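Local coordinates for putative diflavin flavoprotein A 3 (Nostoc sp., PDB 3FNI) that probably passes electrons from NADH to oxygen, reducing it to water, this chain being the flavodoxin-like part of the larger diiron flavoprotein, at residues Lys87-Ile92 / Gly144-Arg149; Tyr15-Arg20 / Gln126-Asn131; Thr5-Phe10 / Asn27-Thr32; Val9-Glu14 / Arg20-Ile25; Ile92-Thr95 / Asp99-Pro102. All blocks are in the same frame, centred on the assembly; numbering follows the deposited sequence.

Interaction 1: Lys87-Ile92 / Gly144-Arg149; sequences KQAVGI and GQWVTR
With CG swung directly opposite its backbone N (chi1 -179°) and the indole turned nearly square to the CA-CB-CG plane (chi2 89°), Trp-146 reaches from its helix and brings its six-membered ring against Ala-89. The methyl of Ala-89 stands over one face of that ring as a CH-pi contact: CB lies 3.5 Å from the centroid of the six-membered ring, 13° off its normal. Its closest approach is to CZ3 of Trp-146, 3.4 Å from Ala-89 CB. Alanine suits this place because a bare methyl lets the ring come down almost onto the strand backbone. Across the contact, the rim of the indole also meets main-chain atoms of the strand's approach. Lys-87 O lies in the ring plane at the edge, 3.6 Å from Trp-146 CH2, while Gln-88 C comes obliquely to the same carbon at 3.9 Å. Strand 89-93 belongs to the five-stranded parallel sheet of the flavodoxin-like fold, and helix 130-152, beside helix 18-31, packs on one face of it; through Trp-146 it meets the start of the strand. Thr-116, on the neighbouring edge strand, packs against both Ala-89 and Trp-146. Val-90, the next residue, has its side chain on Phe-110 of helix 103-112. The Gln-88 side chain also leads off, its OE1 taking a hydrogen bond from Asn-85 N. Within the helix, Gly-144 O accepts Thr-148 OG1 at 3.0 Å as well as Thr-148 N, the two donors reaching it from opposite faces of the carbonyl plane.

Interaction 2: Tyr15-Arg20 / Gln126-Asn131; sequences YGYSDR and QTPTEN
The phenol ring of Tyr-17 has Pro-128 over one face and a water in its plane at the edge. Pro-128 CD makes the CH-pi contact, 3.5 Å from the ring centroid and 18° off the normal, displaced toward the CD2 side. Proline fits here because its CD hydrogens, next to the amide nitrogen, are slightly polarised and can be set against an aromatic face. At the far end of the ring, Thr-127 CG2 comes within 3.4 Å of Tyr-17 OH. The water is 2.6 Å from Thr-127 OG1 and only weakly bonded to Tyr-17 OH. Tyr-17 is the third residue of a type II' turn from Tyr-15 to Ser-18, in which Gly-16 takes the positive phi, and it is the N-cap of helix 18-31; this loop after the first strand corresponds in position to the phosphate-binding loop of flavodoxins. Thr-129 caps helix 130-152, its OG1 accepting a weak bond from Asn-131 N. Tyr-133 of that helix touches Tyr-17, Arg-20 and Pro-128. Beyond the rings, Arg-20 NH2 and Glu-130 OE1 form a long salt bridge at 4.0 Å, their planes 40° apart, on a surface where solvent probably weakens the pairing.

Interaction 3: Thr5-Phe10 / Asn27-Thr32; sequences TSIGVF and NGITKT
Ile-7 on strand 6-11 and Ile-29 on helix 18-31 meet tip to tip inside the first beta-alpha-beta unit of the flavodoxin-like fold, in which the chain crosses from strand 6-11 through this helix to strand 35-40. Their CD1 methyls are 3.5 Å apart, tighter than usual for two carbons, and Ile-7 CG2 lies equally near Ile-29 CG2 at 3.5 Å. Ile-7 turns CG1 opposite its backbone N (chi1 163°), which leaves CG2 between N and the carbonyl carbon and directs both branches at the helix. Val-9, two residues on and so on the same side of the strand, adds a looser touch: its CG2 is 4.4 Å from Ile-29 CD1. Branched side chains suit such strand positions, since they cover the sheet broadly without needing a long chain. Around this core, Val-34 touches both isoleucines, Leu-143 of helix 130-152 reaches Ile-7, and Val-61 of the adjacent strand 57-63 lies against Ile-7 and Val-9. Gly-8 belongs to the other side, where a CB would collide with the Phe-10 ring. The helix itself is tied to its neighbour by Gly-28 O, which accepts from Thr-141 OG1. Near the end of helix 18-31, Ile-29 O takes two donors from one residue: Thr-32 N at 3.0 Å and Thr-32 OG1 at 2.6 Å, the hydroxyl lying in the carbonyl plane.

Interaction 4: Val9-Glu14 / Arg20-Ile25; sequences VFYVSE and RLAQAI
Val-9 and Ala-22 mark where strand and helix backbones come nearest, their CA atoms 7.5 Å apart. The first segment is extended through Tyr-11 and then leaves the sheet as a loop, with Glu-14 in a positive-phi conformation; the second is helical throughout, its Ala-24 N bonded to Arg-20 O. Residues alternate along the strand, so Val-9 and Tyr-11 both point at the helix while Phe-10 lies on the reverse side of the sheet. Within 20-25, Ala-22 is the residue they both touch. Its CB sits over one face of the Tyr-11 ring, 3.8 Å from the centroid and 23° off the normal, displaced toward the rim so that CE1 of Tyr-11 is nearest to Ala-22 CB at 3.5 Å. A chi1 of 70° places the tyrosine ring between the backbone N and the carbonyl carbon, folding it over the helix surface. Val-9 CG1 meets the same methyl more loosely, 4.3 Å from Ala-22 CB. Alanine suits this point of the helix, its single methyl fitting between the ring and the valine. A serine in place of Tyr-11 would probably take away the ring that covers the Ala-22 methyl and open a gap there. Phe-93, from strand 89-93, packs on Tyr-11, Leu-21, Ala-22 and Ile-25 together. Ser-18 and Asp-19, in the first turn of helix 18-31, also touch the tyrosine, while Leu-21 and Ile-25 pass on to Cys-136 of helix 130-152.

Interaction 5: Ile92-Thr95 / Asp99-Pro102; sequences IFET and DDEP
The loop between strand 89-93 and helix 103-112, which in flavodoxins is one of those flanking the flavin ring, folds back so that Asp-100 grips Thr-95. The carboxylate works with both oxygens. Asp-100 OD2 accepts Thr-95 N at 2.8 Å with an N-H...O angle of 165°, through the syn lone pair on the side of the other oxygen. Asp-100 OD1 is modelled as the acceptor of Thr-95 OG1, but the 2.4 Å separation is too short for its detail to be relied on. With chi1 at 70°, Thr-95 OG1 sits between its backbone N and carbonyl carbon, near enough to the N-H for one carboxylate to meet both. OD2 also lies 3.2 Å from Glu-94 CA. Tyr-15 OH is also hydrogen-bonded to OD1, tying in the loop after the first strand, and Gly-97 N bonds to Thr-95 OG1. An alanine in place of Asp-100 would probably leave Thr-95 N without its acceptor and Tyr-15 OH without its carboxylate partner. The Glu-94 carboxylate, turned nearly at right angles to that of Asp-100, is held by Ile-124 N at OE1, while a water donates to Glu-94 OE2 and to Glu-101 O at 3.2 Å each. With like charges only 4.7 Å apart between Glu-94 OE1 and Asp-100 OD2, some repulsion is expected, and the polar partners round Asp-100 would help offset it.

All five contacts lie in one flavodoxin-like unit, its parallel sheet flanked by helices. Interactions 3 and 4 lie side by side between strand 6-11 and helix 18-31, sharing Val-9 and Phe-10, their centres 11 Å apart; both close before interactions 1 and 5 open, from strand 89-93. Interaction 1 touches interaction 3 at the end from which strand 6-11 starts. Toward the other end, interactions 2, 4 and 5 gather within 9 to 12 Å of one another, centre to centre, and interaction 5 is nested in the loop that interaction 2 closes. They thus bring together the loops at the strand ends where, in flavodoxins, the flavin binds; interaction 2 alone among them joins parts far apart in sequence.

Interaction 1: Lys87-Ile92 / Gly144-Arg149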
# COMPACT_ATOMS: atom_id res chain seq x y z
N LYS A 87 -5.95 4.25 13.28
CA LYS A 87 -6.65 5.38 12.67
C LYS A 87 -6.44 5.47 11.16
O LYS A 87 -7.03 6.33 10.50
CB LYS A 87 -6.21 6.69 13.32
CG LYS A 87 -6.55 6.81 14.79
CD LYS A 87 -7.99 7.25 15.02
CE LYS A 87 -8.19 8.68 14.52
NZ LYS A 87 -9.59 9.18 14.67
N GLN A 88 -5.59 4.62 10.60
CA GLN A 88 -5.39 4.71 9.17
C GLN A 88 -6.09 3.62 8.38
O GLN A 88 -6.69 2.70 8.95
CB GLN A 88 -3.89 4.78 8.84
CG GLN A 88 -3.05 3.73 9.51
CD GLN A 88 -1.59 4.14 9.65
OE1 GLN A 88 -0.76 3.36 10.11
NE2 GLN A 88 -1.27 5.37 9.26
N ALA A 89 -6.06 3.77 7.06
CA ALA A 89 -6.70 2.83 6.15
C ALA A 89 -5.61 2.19 5.29
O ALA A 89 -4.59 2.83 4.99
CB ALA A 89 -7.70 3.57 5.29
N VAL A 90 -5.81 0.94 4.90
CA VAL A 90 -4.82 0.23 4.11
C VAL A 90 -5.42 -0.67 3.03
O VAL A 90 -6.42 -1.35 3.26
CB VAL A 90 -3.90 -0.62 5.06
CG1 VAL A 90 -4.70 -1.79 5.63
CG2 VAL A 90 -2.66 -1.10 4.32
N GLY A 91 -4.81 -0.63 1.85
CA GLY A 91 -5.25 -1.44 0.72
C GLY A 91 -4.08 -2.30 0.26
O GLY A 91 -2.93 -1.86 0.35
N ILE A 92 -4.35 -3.49 -0.25
CA ILE A 92 -3.29 -4.40 -0.68
C ILE A 92 -3.53 -5.01 -2.07
O ILE A 92 -4.65 -5.40 -2.40
CB ILE A 92 -3.11 -5.55 0.36
CG1 ILE A 92 -2.73 -4.94 1.72
CG2 ILE A 92 -2.06 -6.54 -0.13
CD1 ILE A 92 -2.66 -5.94 2.88
N GLY A 144 -7.88 8.02 -1.63
CA GLY A 144 -7.57 9.44 -1.61
C GLY A 144 -8.74 10.24 -1.07
O GLY A 144 -8.55 11.20 -0.33
N GLN A 145 -9.96 9.83 -1.44
CA GLN A 145 -11.16 10.52 -0.98
C GLN A 145 -11.36 10.25 0.50
O GLN A 145 -11.76 11.14 1.26
CB GLN A 145 -12.39 10.04 -1.76
CG GLN A 145 -12.34 10.36 -3.26
CD GLN A 145 -13.62 9.96 -3.98
OE1 GLN A 145 -13.95 8.78 -4.08
NE2 GLN A 145 -14.34 10.95 -4.49
N TRP A 146 -11.08 9.02 0.92
CA TRP A 146 -11.22 8.65 2.32
C TRP A 146 -10.26 9.49 3.16
O TRP A 146 -10.65 10.04 4.19
CB TRP A 146 -10.92 7.16 2.49
CG TRP A 146 -11.07 6.69 3.90
CD1 TRP A 146 -12.20 6.21 4.50
CD2 TRP A 146 -10.05 6.67 4.91
NE1 TRP A 146 -11.95 5.89 5.82
CE2 TRP A 146 -10.63 6.16 6.09
CE3 TRP A 146 -8.69 7.03 4.92
CZ2 TRP A 146 -9.91 6.01 7.27
CZ3 TRP A 146 -7.97 6.88 6.10
CH2 TRP A 146 -8.58 6.37 7.26
N VAL A 147 -9.01 9.60 2.70
CA VAL A 147 -8.00 10.39 3.39
C VAL A 147 -8.47 11.84 3.53
O VAL A 147 -8.36 12.46 4.59
CB VAL A 147 -6.64 10.37 2.62
CG1 VAL A 147 -5.67 11.41 3.21
CG2 VAL A 147 -6.02 8.98 2.70
N THR A 148 -9.00 12.39 2.44
CA THR A 148 -9.49 13.77 2.46
C THR A 148 -10.59 13.93 3.51
O THR A 148 -10.54 14.86 4.32
CB THR A 148 -10.03 14.20 1.09
OG1 THR A 148 -8.98 14.10 0.12
CG2 THR A 148 -10.53 15.64 1.14
N ARG A 149 -11.57 13.03 3.47
CA ARG A 149 -12.68 13.07 4.43
C ARG A 149 -12.22 12.85 5.87
O ARG A 149 -12.85 13.33 6.81
CB ARG A 149 -13.73 12.00 4.08
CG ARG A 149 -14.74 12.44 3.02
CD ARG A 149 -15.95 11.51 2.94
NE ARG A 149 -15.81 10.49 1.89
CZ ARG A 149 -15.13 9.36 2.02
NH1 ARG A 149 -14.52 9.09 3.17
NH2 ARG A 149 -15.04 8.51 1.01

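Interaction 2: Tyr15-Arg20 / Gln126-Asn131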
# COMPACT_ATOMS: atom_id res chain seq x y z
N TYR A 15 9.03 -6.18 -9.56
CA TYR A 15 8.57 -7.54 -9.29
C TYR A 15 7.18 -7.68 -9.89
O TYR A 15 6.25 -6.99 -9.48
CB TYR A 15 8.51 -7.84 -7.78
CG TYR A 15 7.77 -9.12 -7.43
CD1 TYR A 15 6.79 -9.13 -6.44
CD2 TYR A 15 7.99 -10.31 -8.14
CE1 TYR A 15 6.04 -10.26 -6.16
CE2 TYR A 15 7.25 -11.46 -7.87
CZ TYR A 15 6.26 -11.42 -6.88
OH TYR A 15 5.46 -12.52 -6.62
N GLY A 16 7.04 -8.57 -10.87
CA GLY A 16 5.75 -8.75 -11.52
C GLY A 16 5.28 -7.44 -12.13
O GLY A 16 6.09 -6.66 -12.63
N TYR A 17 3.98 -7.19 -12.08
CA TYR A 17 3.41 -5.96 -12.63
C TYR A 17 3.23 -4.90 -11.54
O TYR A 17 2.43 -3.98 -11.69
CB TYR A 17 2.06 -6.27 -13.27
CG TYR A 17 2.16 -7.14 -14.49
CD1 TYR A 17 2.45 -6.59 -15.74
CD2 TYR A 17 2.00 -8.52 -14.40
CE1 TYR A 17 2.56 -7.40 -16.87
CE2 TYR A 17 2.11 -9.34 -15.52
CZ TYR A 17 2.39 -8.77 -16.75
OH TYR A 17 2.50 -9.56 -17.87
N SER A 18 3.99 -5.03 -10.46
CA SER A 18 3.91 -4.11 -9.34
C SER A 18 4.07 -2.65 -9.72
O SER A 18 3.34 -1.79 -9.23
CB SER A 18 4.97 -4.46 -8.30
OG SER A 18 4.70 -5.72 -7.74
N ASP A 19 5.04 -2.39 -10.57
CA ASP A 19 5.33 -1.04 -11.02
C ASP A 19 4.10 -0.39 -11.67
O ASP A 19 3.71 0.72 -11.32
CB ASP A 19 6.52 -1.07 -11.98
CG ASP A 19 7.87 -1.24 -11.27
OD1 ASP A 19 7.91 -1.78 -10.14
OD2 ASP A 19 8.90 -0.86 -11.86
N ARG A 20 3.48 -1.10 -12.61
CA ARG A 20 2.31 -0.56 -13.30
C ARG A 20 1.06 -0.57 -12.41
O ARG A 20 0.24 0.35 -12.49
CB ARG A 20 2.05 -1.35 -14.59
CG ARG A 20 3.23 -1.32 -15.56
CD ARG A 20 2.93 -2.10 -16.82
NE ARG A 20 1.84 -1.50 -17.59
CZ ARG A 20 1.26 -2.05 -18.65
NH1 ARG A 20 1.67 -3.24 -19.08
NH2 ARG A 20 0.28 -1.42 -19.29
N GLN A 126 -4.71 -13.33 -13.74
CA GLN A 126 -4.31 -13.27 -15.14
C GLN A 126 -3.52 -12.00 -15.42
O GLN A 126 -3.50 -11.08 -14.60
CB GLN A 126 -5.55 -13.30 -16.02
CG GLN A 126 -6.42 -14.54 -15.81
CD GLN A 126 -7.71 -14.48 -16.61
OE1 GLN A 126 -8.61 -13.69 -16.31
NE2 GLN A 126 -7.81 -15.33 -17.63
N THR A 127 -2.87 -11.94 -16.58
CA THR A 127 -2.09 -10.76 -16.95
C THR A 127 -2.98 -9.52 -16.88
O THR A 127 -4.05 -9.48 -17.49
CB THR A 127 -1.52 -10.90 -18.37
OG1 THR A 127 -0.63 -12.02 -18.41
CG2 THR A 127 -0.76 -9.62 -18.77
N PRO A 128 -2.54 -8.49 -16.15
CA PRO A 128 -3.32 -7.26 -16.01
C PRO A 128 -3.76 -6.68 -17.35
O PRO A 128 -2.99 -6.67 -18.31
CB PRO A 128 -2.37 -6.32 -15.27
CG PRO A 128 -1.52 -7.27 -14.47
CD PRO A 128 -1.24 -8.36 -15.47
N THR A 129 -5.00 -6.20 -17.40
CA THR A 129 -5.58 -5.60 -18.60
C THR A 129 -5.85 -4.13 -18.26
O THR A 129 -5.56 -3.69 -17.15
CB THR A 129 -6.92 -6.27 -18.96
OG1 THR A 129 -7.84 -6.09 -17.88
CG2 THR A 129 -6.73 -7.75 -19.21
N GLU A 130 -6.41 -3.38 -19.20
CA GLU A 130 -6.71 -1.98 -18.91
C GLU A 130 -7.88 -1.88 -17.93
O GLU A 130 -8.05 -0.86 -17.28
CB GLU A 130 -7.00 -1.18 -20.20
CG GLU A 130 -5.75 -0.92 -21.05
CD GLU A 130 -4.59 -0.30 -20.25
OE1 GLU A 130 -3.42 -0.66 -20.53
OE2 GLU A 130 -4.84 0.53 -19.35
N ASN A 131 -8.67 -2.94 -17.82
CA ASN A 131 -9.80 -2.95 -16.88
C ASN A 131 -9.23 -3.14 -15.48
O ASN A 131 -9.81 -2.70 -14.49
CB ASN A 131 -10.75 -4.11 -17.20
CG ASN A 131 -11.50 -3.92 -18.49
OD1 ASN A 131 -11.98 -4.88 -19.09
ND2 ASN A 131 -11.62 -2.68 -18.93
O HOH W 1 1.60 -12.82 -17.31

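Interaction 3: Thr5-Phe10 / Asn27-Thr32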
# COMPACT_ATOMS: atom_id res chain seq x y z
N THR A 5 0.01 16.05 3.96
CA THR A 5 -0.89 14.91 4.04
C THR A 5 -0.53 13.95 2.92
O THR A 5 -0.63 14.30 1.74
CB THR A 5 -2.34 15.37 3.89
OG1 THR A 5 -2.64 16.30 4.93
CG2 THR A 5 -3.30 14.18 3.94
N SER A 6 -0.15 12.73 3.28
CA SER A 6 0.26 11.76 2.28
C SER A 6 -0.21 10.34 2.58
O SER A 6 -0.65 10.03 3.69
CB SER A 6 1.80 11.78 2.18
OG SER A 6 2.28 10.83 1.26
N ILE A 7 -0.12 9.50 1.57
CA ILE A 7 -0.50 8.11 1.68
C ILE A 7 0.74 7.32 1.26
O ILE A 7 1.35 7.63 0.24
CB ILE A 7 -1.71 7.79 0.77
CG1 ILE A 7 -1.85 6.28 0.58
CG2 ILE A 7 -1.55 8.50 -0.55
CD1 ILE A 7 -0.93 5.70 -0.48
N GLY A 8 1.11 6.33 2.06
CA GLY A 8 2.29 5.54 1.75
C GLY A 8 2.02 4.34 0.88
O GLY A 8 1.10 3.56 1.14
N VAL A 9 2.83 4.20 -0.16
CA VAL A 9 2.74 3.11 -1.11
C VAL A 9 4.02 2.28 -0.97
O VAL A 9 5.11 2.75 -1.27
CB VAL A 9 2.62 3.65 -2.55
CG1 VAL A 9 2.55 2.50 -3.54
CG2 VAL A 9 1.38 4.53 -2.67
N PHE A 10 3.87 1.04 -0.49
CA PHE A 10 5.01 0.17 -0.28
C PHE A 10 4.92 -1.10 -1.10
O PHE A 10 3.95 -1.85 -0.99
CB PHE A 10 5.12 -0.21 1.20
CG PHE A 10 4.98 0.94 2.14
CD1 PHE A 10 3.75 1.56 2.34
CD2 PHE A 10 6.08 1.40 2.86
CE1 PHE A 10 3.61 2.61 3.25
CE2 PHE A 10 5.96 2.44 3.77
CZ PHE A 10 4.72 3.05 3.96
N ASN A 27 -1.99 7.17 -9.46
CA ASN A 27 -2.66 8.12 -10.35
C ASN A 27 -4.07 8.44 -9.84
O ASN A 27 -4.56 9.57 -9.97
CB ASN A 27 -2.75 7.56 -11.78
CG ASN A 27 -1.40 7.53 -12.49
OD1 ASN A 27 -1.25 6.88 -13.52
ND2 ASN A 27 -0.41 8.23 -11.93
N GLY A 28 -4.72 7.43 -9.28
CA GLY A 28 -6.05 7.61 -8.73
C GLY A 28 -5.96 8.46 -7.47
O GLY A 28 -6.85 9.26 -7.19
N ILE A 29 -4.88 8.27 -6.71
CA ILE A 29 -4.67 9.04 -5.48
C ILE A 29 -4.43 10.50 -5.82
O ILE A 29 -4.99 11.40 -5.21
CB ILE A 29 -3.44 8.52 -4.69
CG1 ILE A 29 -3.71 7.12 -4.14
CG2 ILE A 29 -3.11 9.48 -3.53
CD1 ILE A 29 -2.52 6.48 -3.49
N THR A 30 -3.57 10.70 -6.82
CA THR A 30 -3.20 12.02 -7.30
C THR A 30 -4.41 12.88 -7.67
O THR A 30 -4.42 14.08 -7.42
CB THR A 30 -2.31 11.90 -8.55
OG1 THR A 30 -1.12 11.17 -8.21
CG2 THR A 30 -1.92 13.26 -9.09
N LYS A 31 -5.42 12.26 -8.26
CA LYS A 31 -6.62 12.98 -8.66
C LYS A 31 -7.27 13.72 -7.50
O LYS A 31 -7.85 14.79 -7.69
CB LYS A 31 -7.66 12.03 -9.24
CG LYS A 31 -7.32 11.43 -10.58
CD LYS A 31 -8.49 10.63 -11.13
CE LYS A 31 -8.09 9.89 -12.40
NZ LYS A 31 -9.20 9.07 -12.99
N THR A 32 -7.16 13.16 -6.30
CA THR A 32 -7.77 13.76 -5.12
C THR A 32 -6.89 14.82 -4.48
O THR A 32 -7.27 15.41 -3.46
CB THR A 32 -8.05 12.69 -4.06
OG1 THR A 32 -6.81 12.24 -3.49
CG2 THR A 32 -8.77 11.51 -4.69

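Interaction 4: Val9-Glu14 / Arg20-Ile25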
# COMPACT_ATOMS: atom_id res chain seq x y z
N VAL A 9 2.83 4.20 -0.16
CA VAL A 9 2.74 3.11 -1.11
C VAL A 9 4.02 2.28 -0.97
O VAL A 9 5.11 2.75 -1.27
CB VAL A 9 2.62 3.65 -2.55
CG1 VAL A 9 2.55 2.50 -3.54
CG2 VAL A 9 1.38 4.53 -2.67
N PHE A 10 3.87 1.04 -0.49
CA PHE A 10 5.01 0.17 -0.28
C PHE A 10 4.92 -1.10 -1.10
O PHE A 10 3.95 -1.85 -0.99
CB PHE A 10 5.12 -0.21 1.20
CG PHE A 10 4.98 0.94 2.14
CD1 PHE A 10 3.75 1.56 2.34
CD2 PHE A 10 6.08 1.40 2.86
CE1 PHE A 10 3.61 2.61 3.25
CE2 PHE A 10 5.96 2.44 3.77
CZ PHE A 10 4.72 3.05 3.96
N TYR A 11 5.94 -1.36 -1.91
CA TYR A 11 5.96 -2.55 -2.74
C TYR A 11 7.36 -2.82 -3.28
O TYR A 11 8.25 -1.99 -3.14
CB TYR A 11 4.97 -2.41 -3.90
CG TYR A 11 5.38 -1.41 -4.96
CD1 TYR A 11 5.17 -0.04 -4.79
CD2 TYR A 11 5.98 -1.84 -6.15
CE1 TYR A 11 5.55 0.88 -5.77
CE2 TYR A 11 6.36 -0.93 -7.14
CZ TYR A 11 6.14 0.43 -6.94
OH TYR A 11 6.50 1.33 -7.93
N VAL A 12 7.55 -3.99 -3.88
CA VAL A 12 8.85 -4.35 -4.45
C VAL A 12 8.88 -3.98 -5.93
O VAL A 12 8.21 -4.59 -6.76
CB VAL A 12 9.13 -5.88 -4.23
CG1 VAL A 12 7.87 -6.69 -4.49
CG2 VAL A 12 10.27 -6.35 -5.15
N SER A 13 9.66 -2.95 -6.26
CA SER A 13 9.73 -2.50 -7.64
C SER A 13 10.26 -3.57 -8.58
O SER A 13 11.06 -4.42 -8.20
CB SER A 13 10.60 -1.24 -7.76
OG SER A 13 11.97 -1.52 -7.57
N GLU A 14 9.77 -3.52 -9.82
CA GLU A 14 10.14 -4.44 -10.88
C GLU A 14 9.73 -5.90 -10.65
O GLU A 14 10.07 -6.76 -11.46
CB GLU A 14 11.64 -4.38 -11.15
CG GLU A 14 12.20 -2.96 -11.28
CD GLU A 14 13.48 -2.93 -12.09
OE1 GLU A 14 14.36 -2.10 -11.78
OE2 GLU A 14 13.59 -3.72 -13.04
N ARG A 20 3.48 -1.10 -12.61
CA ARG A 20 2.31 -0.56 -13.30
C ARG A 20 1.06 -0.57 -12.41
O ARG A 20 0.24 0.35 -12.49
CB ARG A 20 2.05 -1.35 -14.59
CG ARG A 20 3.23 -1.32 -15.56
CD ARG A 20 2.93 -2.10 -16.82
NE ARG A 20 1.84 -1.50 -17.59
CZ ARG A 20 1.26 -2.05 -18.65
NH1 ARG A 20 1.67 -3.24 -19.08
NH2 ARG A 20 0.28 -1.42 -19.29
N LEU A 21 0.92 -1.58 -11.57
CA LEU A 21 -0.22 -1.66 -10.68
C LEU A 21 -0.19 -0.53 -9.66
O LEU A 21 -1.21 0.13 -9.41
CB LEU A 21 -0.25 -3.02 -9.96
CG LEU A 21 -0.59 -4.20 -10.87
CD1 LEU A 21 -0.36 -5.49 -10.12
CD2 LEU A 21 -2.03 -4.10 -11.34
N ALA A 22 0.98 -0.29 -9.08
CA ALA A 22 1.15 0.78 -8.10
C ALA A 22 0.99 2.14 -8.77
O ALA A 22 0.38 3.04 -8.20
CB ALA A 22 2.51 0.68 -7.43
N GLN A 23 1.53 2.29 -9.97
CA GLN A 23 1.42 3.55 -10.68
C GLN A 23 -0.03 3.95 -10.94
O GLN A 23 -0.39 5.12 -10.83
CB GLN A 23 2.19 3.50 -12.00
CG GLN A 23 2.18 4.83 -12.73
CD GLN A 23 2.73 5.95 -11.86
OE1 GLN A 23 2.10 7.00 -11.71
NE2 GLN A 23 3.90 5.73 -11.28
N ALA A 24 -0.86 2.97 -11.28
CA ALA A 24 -2.27 3.21 -11.56
C ALA A 24 -2.97 3.68 -10.29
O ALA A 24 -3.74 4.64 -10.32
CB ALA A 24 -2.93 1.93 -12.09
N ILE A 25 -2.71 2.98 -9.19
CA ILE A 25 -3.30 3.32 -7.90
C ILE A 25 -2.84 4.73 -7.53
O ILE A 25 -3.64 5.58 -7.12
CB ILE A 25 -2.83 2.34 -6.81
CG1 ILE A 25 -3.22 0.91 -7.22
CG2 ILE A 25 -3.46 2.69 -5.46
CD1 ILE A 25 -2.63 -0.17 -6.35

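Interaction 5: Ile92-Thr95 / Asp99-Pro102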
# COMPACT_ATOMS: atom_id res chain seq x y z
N ILE A 92 -4.35 -3.49 -0.25
CA ILE A 92 -3.29 -4.40 -0.68
C ILE A 92 -3.53 -5.01 -2.07
O ILE A 92 -4.65 -5.40 -2.40
CB ILE A 92 -3.11 -5.55 0.36
CG1 ILE A 92 -2.73 -4.94 1.72
CG2 ILE A 92 -2.06 -6.54 -0.13
CD1 ILE A 92 -2.66 -5.94 2.88
N PHE A 93 -2.47 -5.10 -2.87
CA PHE A 93 -2.60 -5.68 -4.20
C PHE A 93 -1.60 -6.79 -4.47
O PHE A 93 -0.51 -6.82 -3.89
CB PHE A 93 -2.46 -4.60 -5.28
CG PHE A 93 -1.10 -3.96 -5.36
CD1 PHE A 93 -0.09 -4.51 -6.15
CD2 PHE A 93 -0.83 -2.78 -4.67
CE1 PHE A 93 1.16 -3.89 -6.25
CE2 PHE A 93 0.41 -2.16 -4.77
CZ PHE A 93 1.41 -2.71 -5.56
N GLU A 94 -2.02 -7.73 -5.32
CA GLU A 94 -1.19 -8.85 -5.74
C GLU A 94 -0.38 -8.31 -6.90
O GLU A 94 -0.76 -7.31 -7.50
CB GLU A 94 -2.05 -10.03 -6.24
CG GLU A 94 -2.89 -10.72 -5.19
CD GLU A 94 -3.38 -12.09 -5.66
OE1 GLU A 94 -3.52 -12.30 -6.88
OE2 GLU A 94 -3.65 -12.95 -4.80
N THR A 95 0.71 -8.98 -7.25
CA THR A 95 1.56 -8.49 -8.33
C THR A 95 1.44 -9.21 -9.66
O THR A 95 1.77 -8.65 -10.70
CB THR A 95 3.04 -8.55 -7.92
OG1 THR A 95 3.45 -9.92 -7.84
CG2 THR A 95 3.24 -7.88 -6.56
N ASP A 99 5.06 -15.44 -7.57
CA ASP A 99 5.71 -15.86 -6.33
C ASP A 99 5.15 -15.09 -5.14
O ASP A 99 5.73 -15.10 -4.06
CB ASP A 99 7.22 -15.63 -6.43
CG ASP A 99 8.02 -16.49 -5.45
OD1 ASP A 99 9.24 -16.29 -5.33
OD2 ASP A 99 7.42 -17.38 -4.81
N ASP A 100 4.01 -14.43 -5.35
CA ASP A 100 3.37 -13.65 -4.29
C ASP A 100 3.21 -14.39 -2.99
O ASP A 100 2.91 -15.59 -2.95
CB ASP A 100 1.98 -13.17 -4.73
CG ASP A 100 2.02 -11.92 -5.58
OD1 ASP A 100 3.11 -11.59 -6.08
OD2 ASP A 100 0.96 -11.28 -5.76
N GLU A 101 3.41 -13.65 -1.91
CA GLU A 101 3.27 -14.17 -0.56
C GLU A 101 1.75 -14.19 -0.38
O GLU A 101 1.05 -13.40 -1.01
CB GLU A 101 3.92 -13.20 0.42
CG GLU A 101 4.19 -13.76 1.79
CD GLU A 101 5.30 -14.79 1.79
OE1 GLU A 101 6.43 -14.44 1.39
OE2 GLU A 101 5.04 -15.94 2.20
N PRO A 102 1.22 -15.09 0.47
CA PRO A 102 -0.23 -15.14 0.67
C PRO A 102 -0.76 -13.77 1.10
O PRO A 102 -0.39 -13.26 2.15
CB PRO A 102 -0.40 -16.18 1.78
CG PRO A 102 0.77 -17.08 1.57
CD PRO A 102 1.90 -16.12 1.27
O HOH W 2 -1.65 -14.05 -2.52